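Local coordinates for glutathione S-transferase family protein (Pseudomonas putida, PDB 3LXZ) that probably conjugates reduced glutathione to a wide range of hydrophobic electrophiles, as a glutathione transferase, at residues S11-M16 with Y100-A105. Numbering follows the deposited sequence.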
loop_
_atom_site.group_PDB
_atom_site.type_symbol
_atom_site.label_atom_id
_atom_site.label_comp_id
_atom_site.label_asym_id
_atom_site.label_seq_id
_atom_site.Cartn_x
_atom_site.Cartn_y
_atom_site.Cartn_z
ATOM N N SER A 11 15.912 -9.164 -4.191
ATOM C CA SER A 11 14.651 -8.516 -3.758
ATOM C C SER A 11 13.713 -8.267 -4.935
ATOM O O SER A 11 14.070 -7.544 -5.871
ATOM C CB SER A 11 14.904 -7.183 -3.047
ATOM O OG SER A 11 13.662 -6.473 -2.973
ATOM N N ASN A 12 12.512 -8.842 -4.877
ATOM C CA ASN A 12 11.511 -8.591 -5.912
ATOM C C ASN A 12 11.125 -7.107 -6.060
ATOM O O ASN A 12 11.067 -6.590 -7.181
ATOM C CB ASN A 12 10.290 -9.505 -5.742
ATOM C CG ASN A 12 9.490 -9.221 -4.454
ATOM O OD1 ASN A 12 10.038 -8.815 -3.429
ATOM N ND2 ASN A 12 8.183 -9.454 -4.525
ATOM N N TYR A 13 10.935 -6.406 -4.941
ATOM C CA TYR A 13 10.601 -4.975 -4.999
ATOM C C TYR A 13 11.760 -4.165 -5.616
ATOM O O TYR A 13 11.534 -3.211 -6.340
ATOM C CB TYR A 13 10.308 -4.462 -3.587
ATOM C CG TYR A 13 8.947 -4.842 -3.038
ATOM C CD1 TYR A 13 7.791 -4.180 -3.452
ATOM C CD2 TYR A 13 8.821 -5.852 -2.067
ATOM C CE1 TYR A 13 6.542 -4.520 -2.936
ATOM C CE2 TYR A 13 7.577 -6.200 -1.535
ATOM C CZ TYR A 13 6.451 -5.534 -1.969
ATOM O OH TYR A 13 5.220 -5.880 -1.460
ATOM N N TYR A 14 13.000 -4.571 -5.351
ATOM C CA TYR A 14 14.166 -3.918 -5.971
ATOM C C TYR A 14 14.119 -4.164 -7.483
ATOM O O TYR A 14 14.332 -3.235 -8.278
ATOM C CB TYR A 14 15.453 -4.485 -5.368
ATOM C CG TYR A 14 16.784 -4.006 -5.972
ATOM C CD1 TYR A 14 17.391 -2.829 -5.528
ATOM C CD2 TYR A 14 17.468 -4.788 -6.917
ATOM C CE1 TYR A 14 18.666 -2.428 -6.019
ATOM C CE2 TYR A 14 18.749 -4.386 -7.438
ATOM C CZ TYR A 14 19.317 -3.218 -6.995
ATOM O OH TYR A 14 20.542 -2.828 -7.503
ATOM N N ASN A 15 13.845 -5.409 -7.865
ATOM C CA ASN A 15 13.845 -5.763 -9.290
ATOM C C ASN A 15 12.792 -5.007 -10.113
ATOM O O ASN A 15 13.007 -4.674 -11.290
ATOM C CB ASN A 15 13.808 -7.290 -9.481
ATOM C CG ASN A 15 15.161 -7.936 -9.201
ATOM O OD1 ASN A 15 16.211 -7.297 -9.358
ATOM N ND2 ASN A 15 15.144 -9.198 -8.789
HETATM N N MSE A 16 11.669 -4.696 -9.472
HETATM C CA MSE A 16 10.626 -3.870 -10.079
HETATM C C MSE A 16 11.138 -2.480 -10.433
HETATM O O MSE A 16 10.930 -2.030 -11.552
HETATM C CB MSE A 16 9.409 -3.786 -9.137
HETATM C CG MSE A 16 8.625 -5.095 -8.901
HETATM SE SE MSE A 16 7.402 -4.679 -7.408
HETATM C CE MSE A 16 7.229 -6.451 -6.529
ATOM N N TYR A 100 -2.660 -7.444 -1.878
ATOM C CA TYR A 100 -3.537 -8.620 -1.829
ATOM C C TYR A 100 -2.931 -9.853 -2.437
ATOM O O TYR A 100 -3.515 -10.957 -2.326
ATOM C CB TYR A 100 -4.933 -8.339 -2.432
ATOM C CG TYR A 100 -5.524 -7.073 -1.863
ATOM C CD1 TYR A 100 -5.608 -6.893 -0.482
ATOM C CD2 TYR A 100 -5.921 -6.050 -2.701
ATOM C CE1 TYR A 100 -6.106 -5.693 0.064
ATOM C CE2 TYR A 100 -6.421 -4.860 -2.193
ATOM C CZ TYR A 100 -6.505 -4.688 -0.806
ATOM O OH TYR A 100 -7.008 -3.496 -0.342
ATOM N N ILE A 101 -1.748 -9.703 -3.022
ATOM C CA ILE A 101 -1.005 -10.867 -3.558
ATOM C C ILE A 101 0.395 -10.910 -2.976
ATOM O O ILE A 101 0.742 -11.866 -2.288
ATOM C CB ILE A 101 -1.006 -10.932 -5.097
ATOM C CG1 ILE A 101 -2.448 -11.156 -5.593
ATOM C CG2 ILE A 101 -0.042 -12.036 -5.573
ATOM C CD1 ILE A 101 -2.572 -11.340 -7.089
ATOM N N GLU A 102 1.172 -9.842 -3.165
ATOM C CA GLU A 102 2.555 -9.867 -2.685
ATOM C C GLU A 102 2.701 -10.010 -1.147
ATOM O O GLU A 102 3.412 -10.889 -0.674
ATOM C CB GLU A 102 3.332 -8.665 -3.207
ATOM C CG GLU A 102 4.898 -8.966 -3.305
ATOM C CD GLU A 102 5.653 -9.073 -1.977
ATOM O OE1 GLU A 102 5.303 -8.368 -0.986
ATOM O OE2 GLU A 102 6.653 -9.839 -1.943
ATOM N N LEU A 103 2.018 -9.153 -0.378
ATOM C CA LEU A 103 2.129 -9.194 1.077
ATOM C C LEU A 103 1.640 -10.503 1.675
ATOM O O LEU A 103 2.352 -11.094 2.494
ATOM C CB LEU A 103 1.464 -7.995 1.765
ATOM C CG LEU A 103 2.101 -6.618 1.424
ATOM C CD1 LEU A 103 1.437 -5.570 2.315
ATOM C CD2 LEU A 103 3.616 -6.621 1.589
ATOM N N PRO A 104 0.465 -10.999 1.256
ATOM C CA PRO A 104 0.137 -12.305 1.837
ATOM C C PRO A 104 1.114 -13.425 1.451
ATOM O O PRO A 104 1.417 -14.277 2.287
ATOM C CB PRO A 104 -1.264 -12.615 1.315
ATOM C CG PRO A 104 -1.602 -11.591 0.355
ATOM C CD PRO A 104 -0.608 -10.473 0.391
ATOM N N ALA A 105 1.570 -13.477 0.208
ATOM C CA ALA A 105 2.586 -14.474 -0.156
ATOM C C ALA A 105 3.849 -14.348 0.694
ATOM O O ALA A 105 4.434 -15.373 1.108
ATOM C CB ALA A 105 2.928 -14.400 -1.626
#
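The CA atoms of Asn12 and Glu102, 9.6 Å apart, are the nearest pair across two roughly antiparallel helical segments, 12-16 and 100-105. Their axes come no closer than 13.5 Å, a gap bridged by Glu102 from one side and by Asn12 and the long Tyr13 from the other. Glu102, with CG anti to the backbone N (chi1 -154°) and the chain bent at chi2, turns a separate carboxylate oxygen to each neighbour. Its OE2 receives a hydrogen bond from Asn12 ND2 at 3.0 Å, its OE1 one from Tyr13 OH at 2.5 Å, both from above the carboxylate plane. Tyr13 suits its place because its ring carries the hydroxyl across to OE1, ring and carboxylate planes lying 69° apart. The contact joins the thioredoxin-like N-terminal domain to the all-helical C-terminal domain of the glutathione transferase fold. Ser11, a glutathione-binding residue, N-caps helix 12-23. A glutamate suits this buried place by facing several donors: Arg106, also glutathione-binding, salt-bridges OE1, and Tyr109 hydrogen-bonds OE2. With an alanine in place of Glu102, Tyr13 OH and Asn12 ND2 would probably lose this acceptor and Arg106 its carboxylate mate. Asn12 suits because its carboxamide ND2 has two hydrogens, donating to Glu102 OE2 and Phe161 O.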